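Local coordinates for protein aminoacyltransferase FemA (Staphylococcus aureus, PDB 1LRZ) that catalyses the addition of glycines 2 and 3 of the pentaglycine bridge of staphylococcal peptidoglycan, taking glycine from glycyl-tRNA, at residues 104-109 / 151-156; 237-242 / 343-348; 323-328 / 350-355. One frame throughout, in Å; residues are numbered along the deposited sequence.

Overall arrangement
Three contacts serve as a worked example of how an alpha/beta transferase ties distant segments together. From the N terminus, contact 1 comes first: the end of strand 102-107, in the seven-stranded sheet, and the residues just after it meet the loop that leads into strand 157-162 of the nine-stranded sheet, closing a loop of 41 residues before the others open. Contact 2 spans 100 residues, including the long helices 245-272 and 277-307, and brings strand 236-244 to helix 341-355. Contact 3 closes a loop of 21 residues, joining strand 325-332 to the same helix. Contacts 2 and 3 cross along the chain and touch on the same sheet, centres about 12 Å apart; contact 1 is centred about 25 Å from contact 3.

Contact 1: residues 104-109 / 151-156; sequences YLHIDP and PVLQIR
Asp108 OD1 is the polar atom on which this contact turns. A water donates a hydrogen bond to Asp108 OD1 at 2.7 Å and accepts one from the backbone Gln154 N at 2.9 Å, so that a single bridging molecule joins the two segments where no direct hydrogen bond does. Tyr71 OH is also hydrogen-bonded to OD1, while Asp108 OD2 is bonded to Arg74 N; with both oxygens engaged, the carboxylate is fixed in its rotation. Beside the water bridge, Gln154 CG lies 3.3 Å from Asp108 OD1. It is this methylene, not the amide, that touches the carboxylate: the chain bends at chi2 (-52°), and the amide plane is turned steeply, by 71°, from that of the carboxylate.

The apolar half is a single methyl. Leu153 CD2 approaches the His106 ring obliquely, 3.8 Å from CE1 and almost as near to NE2. That imidazole is held at both nitrogens, ND1 by Tyr69 OH and NE2 by Asp396 OD2, and so presents a fixed surface to the leucine.

The chemistry implies a junction in which His106 near the strand end and Asp108 just beyond it, already positioned by their own neighbours, receive a less regular loop through one water and one methyl group, with the Gln154 CG methylene beside them.

Contact 2: residues 237-242 / 343-348; sequences LVPLAY and YAVQWE
Val345 and Ala241 form the tight part of this contact, a wholly apolar meeting of a strand with a helix. Ala241 CB reaches Val345 CG2 at 3.8 Å, and the alpha carbons of these two residues are only 5.9 Å apart, a closeness that the short alanine side chain permits. The two branches of the valine divide the work. CG1, anti to the backbone N (chi1 171°), goes to the proline ring, with Pro239 CG at 3.9 Å from Val345 CG1; CG2, beside the backbone N, goes to the alanine. Pro239 and Val345 meet at about a right angle, the proline offering the CG corner of its ring. Val345 thus spans two residues whose side chains emerge from the same side of the strand.

Packing is looser toward Ala344 and Glu348, both less deeply buried than Val345. Ala344 CB stands 4.1 Å from Ala241 CB, methyl against methyl, and the Glu348 side chain comes no nearer than 4.8 Å to the strand segment, resting instead on Phe195 of strand 192-195.

The axes of the strand and helix segments approach to 7.8 Å, their N-to-C directions 139° apart, somewhat closer to antiparallel than to perpendicular. Strand 236-244 lies between strands 310-320 and 192-195 in the nine-stranded sheet, and helix 341-355 packs against it, with Trp347 and Tyr343 turned toward helix 177-187.

Contact 3: residues 323-328 / 350-355; sequences FEVVYY and INYALN
Val325 touches the helix through one methyl, CG2, and that methyl meets two residues. The apolar packing is the whole of the direct contact: Val325 CG2 lies 3.9 Å from Ala353 CB, and the small alanine lets the helix come close, with 6.6 Å between the alpha carbons of the pair. The same CG2 meets the Tyr352 ring obliquely, 4.4 Å from CD2, a looser touch. Val325 places CG1 anti to its backbone N (chi1 165°), which leaves CG2 beside that nitrogen and directed at the helix. No hydrogen bond crosses between the segments.

Aromatic and aliphatic neighbours extend this patch: the Tyr352 side chain also rests on Ile320 of strand 310-320, and Val325 itself packs on Phe318 and Tyr361, from the two strands that flank its own.

Hydrogen bonds run within the helix or to other parts of the chain, not across the contact. Along the helix, Leu354 N bonds to Ile350 O at 3.1 Å, and Asn355 N to Asn351 O at 2.8 Å. On the strand side, the backbone of Val325 pairs with Arg360 and Asn362. Next to it, Glu324, whose CB faces away from the helix, forms a salt bridge with Arg360, while Tyr110 and Asn362 also bond to its carboxylate.

Strand 325-332, helix 341-355 and strand 360-365 make up a beta-alpha-beta unit with parallel, adjacent strands. Contact between the first strand and the last turns of the connecting helix is the packing expected of such a crossover, here within the mixed nine-stranded sheet of a FemABX-family transferase.

Contact 1: residues 104-109 / 151-156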
# COMPACT_ATOMS: atom_id res chain seq x y z
N TYR A 104 15.26 -15.09 -22.22
CA TYR A 104 15.31 -13.65 -22.05
C TYR A 104 15.15 -13.29 -20.58
O TYR A 104 14.44 -13.98 -19.84
CB TYR A 104 14.26 -12.92 -22.91
CG TYR A 104 12.82 -13.08 -22.50
CD1 TYR A 104 12.10 -12.02 -21.94
CD2 TYR A 104 12.15 -14.27 -22.74
CE1 TYR A 104 10.73 -12.14 -21.65
CE2 TYR A 104 10.79 -14.41 -22.45
CZ TYR A 104 10.09 -13.35 -21.90
OH TYR A 104 8.75 -13.50 -21.63
N LEU A 105 15.85 -12.24 -20.16
CA LEU A 105 15.86 -11.77 -18.78
C LEU A 105 15.09 -10.45 -18.69
O LEU A 105 15.41 -9.48 -19.39
CB LEU A 105 17.30 -11.59 -18.31
CG LEU A 105 17.57 -10.83 -17.00
CD1 LEU A 105 16.86 -11.51 -15.84
CD2 LEU A 105 19.07 -10.78 -16.77
N HIS A 106 14.10 -10.43 -17.81
CA HIS A 106 13.23 -9.28 -17.61
C HIS A 106 13.47 -8.65 -16.23
O HIS A 106 13.31 -9.31 -15.20
CB HIS A 106 11.77 -9.76 -17.74
CG HIS A 106 10.75 -8.72 -17.43
ND1 HIS A 106 9.42 -9.03 -17.20
CD2 HIS A 106 10.84 -7.37 -17.29
CE1 HIS A 106 8.75 -7.92 -16.93
NE2 HIS A 106 9.59 -6.90 -16.99
N ILE A 107 13.88 -7.38 -16.21
CA ILE A 107 14.11 -6.68 -14.94
C ILE A 107 13.21 -5.44 -14.81
O ILE A 107 12.92 -4.75 -15.80
CB ILE A 107 15.58 -6.23 -14.77
CG1 ILE A 107 15.94 -5.24 -15.88
CG2 ILE A 107 16.52 -7.45 -14.81
CD1 ILE A 107 17.25 -4.49 -15.65
N ASP A 108 12.75 -5.17 -13.59
CA ASP A 108 11.91 -4.01 -13.32
C ASP A 108 12.32 -3.46 -11.94
O ASP A 108 11.58 -3.55 -10.96
CB ASP A 108 10.41 -4.38 -13.38
CG ASP A 108 10.01 -5.51 -12.44
OD1 ASP A 108 8.79 -5.75 -12.30
OD2 ASP A 108 10.87 -6.16 -11.83
N PRO A 109 13.54 -2.89 -11.87
CA PRO A 109 14.10 -2.33 -10.64
C PRO A 109 13.24 -1.27 -9.98
O PRO A 109 12.64 -0.42 -10.65
CB PRO A 109 15.47 -1.81 -11.08
CG PRO A 109 15.24 -1.42 -12.48
CD PRO A 109 14.39 -2.56 -13.03
N PRO A 151 -1.33 -5.77 -18.20
CA PRO A 151 -1.62 -7.11 -17.68
C PRO A 151 -0.38 -7.78 -17.09
O PRO A 151 -0.48 -8.52 -16.12
CB PRO A 151 -2.14 -7.85 -18.92
CG PRO A 151 -2.69 -6.76 -19.78
CD PRO A 151 -1.65 -5.69 -19.64
N VAL A 152 0.78 -7.50 -17.68
CA VAL A 152 2.02 -8.11 -17.23
C VAL A 152 2.94 -7.18 -16.44
O VAL A 152 3.33 -7.48 -15.31
CB VAL A 152 2.84 -8.65 -18.42
CG1 VAL A 152 4.09 -9.36 -17.93
CG2 VAL A 152 1.97 -9.60 -19.24
N LEU A 153 3.29 -6.04 -17.04
CA LEU A 153 4.20 -5.10 -16.40
C LEU A 153 3.65 -4.44 -15.14
O LEU A 153 2.48 -4.06 -15.07
CB LEU A 153 4.61 -4.03 -17.41
CG LEU A 153 5.08 -4.58 -18.77
CD1 LEU A 153 5.52 -3.44 -19.67
CD2 LEU A 153 6.24 -5.54 -18.55
N GLN A 154 4.51 -4.33 -14.13
CA GLN A 154 4.14 -3.68 -12.88
C GLN A 154 3.86 -2.20 -13.19
O GLN A 154 4.46 -1.61 -14.09
CB GLN A 154 5.28 -3.78 -11.85
CG GLN A 154 5.65 -5.18 -11.41
CD GLN A 154 4.44 -5.98 -10.94
OE1 GLN A 154 3.64 -5.49 -10.15
NE2 GLN A 154 4.32 -7.21 -11.42
N ILE A 155 2.93 -1.59 -12.44
CA ILE A 155 2.60 -0.19 -12.63
C ILE A 155 3.84 0.65 -12.29
O ILE A 155 4.48 0.44 -11.25
CB ILE A 155 1.41 0.23 -11.71
CG1 ILE A 155 1.11 1.72 -11.89
CG2 ILE A 155 1.73 -0.07 -10.27
CD1 ILE A 155 0.78 2.10 -13.33
N ARG A 156 4.19 1.58 -13.18
CA ARG A 156 5.37 2.43 -13.03
C ARG A 156 5.21 3.66 -12.14
O ARG A 156 6.18 4.38 -11.92
CB ARG A 156 5.88 2.91 -14.40
CG ARG A 156 6.73 1.94 -15.20
CD ARG A 156 7.53 2.68 -16.31
NE ARG A 156 6.72 3.69 -16.99
CZ ARG A 156 6.98 4.99 -16.98
NH1 ARG A 156 8.04 5.46 -16.32
NH2 ARG A 156 6.16 5.83 -17.60
O HOH W 1 7.23 -5.28 -14.40

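Contact 2: residues 237-242 / 343-348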
# COMPACT_ATOMS: atom_id res chain seq x y z
N LEU A 237 -1.03 -7.37 6.71
CA LEU A 237 -2.11 -7.10 7.65
C LEU A 237 -3.33 -6.76 6.82
O LEU A 237 -3.22 -6.16 5.74
CB LEU A 237 -1.75 -5.93 8.58
CG LEU A 237 -0.76 -6.22 9.71
CD1 LEU A 237 -0.45 -4.93 10.47
CD2 LEU A 237 -1.36 -7.28 10.64
N VAL A 238 -4.50 -7.15 7.33
CA VAL A 238 -5.77 -6.93 6.64
C VAL A 238 -6.73 -6.17 7.54
O VAL A 238 -7.66 -6.75 8.12
CB VAL A 238 -6.43 -8.29 6.25
CG1 VAL A 238 -7.71 -8.05 5.43
CG2 VAL A 238 -5.45 -9.15 5.45
N PRO A 239 -6.52 -4.85 7.69
CA PRO A 239 -7.43 -4.09 8.55
C PRO A 239 -8.85 -4.01 7.97
O PRO A 239 -9.03 -3.86 6.76
CB PRO A 239 -6.76 -2.73 8.64
CG PRO A 239 -6.04 -2.61 7.30
CD PRO A 239 -5.46 -3.99 7.12
N LEU A 240 -9.83 -4.12 8.85
CA LEU A 240 -11.24 -4.03 8.49
C LEU A 240 -11.88 -2.95 9.37
O LEU A 240 -11.79 -3.02 10.61
CB LEU A 240 -11.98 -5.36 8.74
CG LEU A 240 -13.52 -5.19 8.75
CD1 LEU A 240 -14.02 -4.99 7.31
CD2 LEU A 240 -14.22 -6.40 9.39
N ALA A 241 -12.49 -1.95 8.75
CA ALA A 241 -13.18 -0.90 9.49
C ALA A 241 -14.59 -1.47 9.61
O ALA A 241 -15.12 -2.01 8.63
CB ALA A 241 -13.20 0.40 8.69
N TYR A 242 -15.19 -1.34 10.79
CA TYR A 242 -16.51 -1.90 10.99
C TYR A 242 -17.23 -1.25 12.17
O TYR A 242 -16.65 -0.48 12.94
CB TYR A 242 -16.38 -3.39 11.28
CG TYR A 242 -15.74 -3.64 12.63
CD1 TYR A 242 -16.52 -3.80 13.77
CD2 TYR A 242 -14.35 -3.63 12.77
CE1 TYR A 242 -15.94 -3.94 15.03
CE2 TYR A 242 -13.75 -3.76 14.03
CZ TYR A 242 -14.56 -3.92 15.15
OH TYR A 242 -13.98 -4.06 16.40
N TYR A 343 -11.30 6.12 5.52
CA TYR A 343 -10.40 6.99 6.25
C TYR A 343 -9.88 6.31 7.51
O TYR A 343 -8.74 6.54 7.92
CB TYR A 343 -11.12 8.29 6.59
CG TYR A 343 -11.46 9.09 5.35
CD1 TYR A 343 -10.51 9.92 4.75
CD2 TYR A 343 -12.72 9.00 4.75
CE1 TYR A 343 -10.78 10.63 3.59
CE2 TYR A 343 -13.01 9.72 3.57
CZ TYR A 343 -12.03 10.53 3.01
OH TYR A 343 -12.28 11.28 1.88
N ALA A 344 -10.72 5.47 8.11
CA ALA A 344 -10.34 4.74 9.33
C ALA A 344 -9.25 3.73 9.00
O ALA A 344 -8.25 3.62 9.71
CB ALA A 344 -11.57 4.01 9.92
N VAL A 345 -9.44 3.00 7.90
CA VAL A 345 -8.44 2.02 7.47
C VAL A 345 -7.09 2.70 7.19
O VAL A 345 -6.05 2.25 7.68
CB VAL A 345 -8.91 1.27 6.19
CG1 VAL A 345 -7.75 0.42 5.63
CG2 VAL A 345 -10.10 0.36 6.52
N GLN A 346 -7.10 3.77 6.41
CA GLN A 346 -5.86 4.47 6.09
C GLN A 346 -5.21 5.03 7.36
O GLN A 346 -3.99 4.92 7.55
CB GLN A 346 -6.10 5.62 5.10
CG GLN A 346 -6.55 5.19 3.68
CD GLN A 346 -5.60 4.20 3.04
OE1 GLN A 346 -4.37 4.37 3.09
NE2 GLN A 346 -6.15 3.16 2.42
N TRP A 347 -6.01 5.63 8.24
CA TRP A 347 -5.43 6.22 9.45
C TRP A 347 -4.77 5.17 10.34
O TRP A 347 -3.73 5.44 10.95
CB TRP A 347 -6.50 6.97 10.24
CG TRP A 347 -5.93 7.82 11.35
CD1 TRP A 347 -6.27 7.78 12.67
CD2 TRP A 347 -4.93 8.85 11.22
NE1 TRP A 347 -5.55 8.72 13.37
CE2 TRP A 347 -4.72 9.38 12.51
CE3 TRP A 347 -4.19 9.36 10.14
CZ2 TRP A 347 -3.81 10.43 12.75
CZ3 TRP A 347 -3.29 10.39 10.38
CH2 TRP A 347 -3.10 10.91 11.68
N GLU A 348 -5.36 3.98 10.41
CA GLU A 348 -4.79 2.92 11.23
C GLU A 348 -3.40 2.54 10.74
O GLU A 348 -2.47 2.40 11.53
CB GLU A 348 -5.70 1.67 11.21
CG GLU A 348 -5.12 0.41 11.89
CD GLU A 348 -5.19 0.47 13.42
OE1 GLU A 348 -6.25 0.87 13.95
OE2 GLU A 348 -4.20 0.10 14.09

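Contact 3: residues 323-328 / 350-355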
# COMPACT_ATOMS: atom_id res chain seq x y z
N PHE A 323 11.21 -0.91 4.97
CA PHE A 323 11.28 0.24 4.08
C PHE A 323 9.97 1.02 3.94
O PHE A 323 9.98 2.23 3.79
CB PHE A 323 11.73 -0.20 2.69
CG PHE A 323 11.75 0.91 1.68
CD1 PHE A 323 12.50 2.06 1.90
CD2 PHE A 323 11.06 0.79 0.47
CE1 PHE A 323 12.57 3.08 0.94
CE2 PHE A 323 11.12 1.80 -0.50
CZ PHE A 323 11.87 2.94 -0.26
N GLU A 324 8.84 0.32 3.99
CA GLU A 324 7.57 1.00 3.81
C GLU A 324 6.36 0.13 4.11
O GLU A 324 6.45 -1.11 4.18
CB GLU A 324 7.45 1.45 2.35
CG GLU A 324 7.53 0.24 1.38
CD GLU A 324 7.41 0.59 -0.10
OE1 GLU A 324 7.71 -0.29 -0.93
OE2 GLU A 324 7.00 1.73 -0.44
N VAL A 325 5.23 0.80 4.28
CA VAL A 325 3.96 0.13 4.47
C VAL A 325 3.30 0.35 3.10
O VAL A 325 3.34 1.46 2.57
CB VAL A 325 3.11 0.80 5.57
CG1 VAL A 325 1.67 0.31 5.49
CG2 VAL A 325 3.69 0.44 6.94
N VAL A 326 2.74 -0.71 2.52
CA VAL A 326 2.11 -0.60 1.22
C VAL A 326 0.63 -0.90 1.26
O VAL A 326 0.22 -1.95 1.76
CB VAL A 326 2.75 -1.58 0.19
CG1 VAL A 326 1.97 -1.52 -1.14
CG2 VAL A 326 4.22 -1.23 -0.04
N TYR A 327 -0.17 0.03 0.75
CA TYR A 327 -1.62 -0.16 0.65
C TYR A 327 -1.76 -0.85 -0.72
O TYR A 327 -1.82 -0.20 -1.77
CB TYR A 327 -2.33 1.19 0.63
CG TYR A 327 -3.79 1.11 0.26
CD1 TYR A 327 -4.64 0.16 0.84
CD2 TYR A 327 -4.34 2.01 -0.66
CE1 TYR A 327 -5.99 0.11 0.53
CE2 TYR A 327 -5.70 1.97 -0.98
CZ TYR A 327 -6.52 1.02 -0.38
OH TYR A 327 -7.86 0.97 -0.71
N TYR A 328 -1.80 -2.18 -0.71
CA TYR A 328 -1.86 -2.95 -1.95
C TYR A 328 -3.22 -3.00 -2.63
O TYR A 328 -3.33 -2.77 -3.84
CB TYR A 328 -1.37 -4.37 -1.70
CG TYR A 328 -1.28 -5.18 -2.97
CD1 TYR A 328 -0.29 -4.91 -3.92
CD2 TYR A 328 -2.21 -6.18 -3.25
CE1 TYR A 328 -0.24 -5.60 -5.14
CE2 TYR A 328 -2.17 -6.89 -4.46
CZ TYR A 328 -1.18 -6.59 -5.40
OH TYR A 328 -1.16 -7.27 -6.59
N ILE A 350 -1.34 4.31 8.62
CA ILE A 350 -0.40 5.42 8.61
C ILE A 350 0.18 5.47 10.03
O ILE A 350 1.38 5.68 10.23
CB ILE A 350 -1.10 6.76 8.30
CG1 ILE A 350 -1.42 6.83 6.80
CG2 ILE A 350 -0.24 7.92 8.76
CD1 ILE A 350 -2.24 8.05 6.41
N ASN A 351 -0.69 5.28 11.03
CA ASN A 351 -0.24 5.30 12.43
C ASN A 351 0.63 4.11 12.75
O ASN A 351 1.56 4.22 13.57
CB ASN A 351 -1.43 5.38 13.38
CG ASN A 351 -1.80 6.82 13.71
OD1 ASN A 351 -1.08 7.49 14.45
ND2 ASN A 351 -2.90 7.31 13.13
N TYR A 352 0.35 2.97 12.12
CA TYR A 352 1.15 1.78 12.33
C TYR A 352 2.60 2.17 11.97
O TYR A 352 3.53 1.96 12.76
CB TYR A 352 0.68 0.65 11.42
CG TYR A 352 1.49 -0.63 11.56
CD1 TYR A 352 0.96 -1.76 12.19
CD2 TYR A 352 2.81 -0.70 11.07
CE1 TYR A 352 1.71 -2.93 12.33
CE2 TYR A 352 3.57 -1.86 11.20
CZ TYR A 352 3.02 -2.97 11.83
OH TYR A 352 3.76 -4.12 11.97
N ALA A 353 2.77 2.74 10.78
CA ALA A 353 4.10 3.15 10.30
C ALA A 353 4.78 4.16 11.25
O ALA A 353 5.96 4.02 11.56
CB ALA A 353 3.99 3.75 8.89
N LEU A 354 4.03 5.17 11.68
CA LEU A 354 4.57 6.19 12.58
C LEU A 354 5.01 5.59 13.92
O LEU A 354 6.07 5.92 14.44
CB LEU A 354 3.52 7.27 12.86
CG LEU A 354 3.12 8.18 11.71
CD1 LEU A 354 1.94 9.06 12.13
CD2 LEU A 354 4.34 9.01 11.29
N ASN A 355 4.17 4.72 14.48
CA ASN A 355 4.46 4.11 15.77
C ASN A 355 5.58 3.07 15.73
O ASN A 355 6.28 2.86 16.72
CB ASN A 355 3.20 3.45 16.33
CG ASN A 355 2.10 4.46 16.64
OD1 ASN A 355 2.37 5.63 16.89
ND2 ASN A 355 0.86 4.00 16.63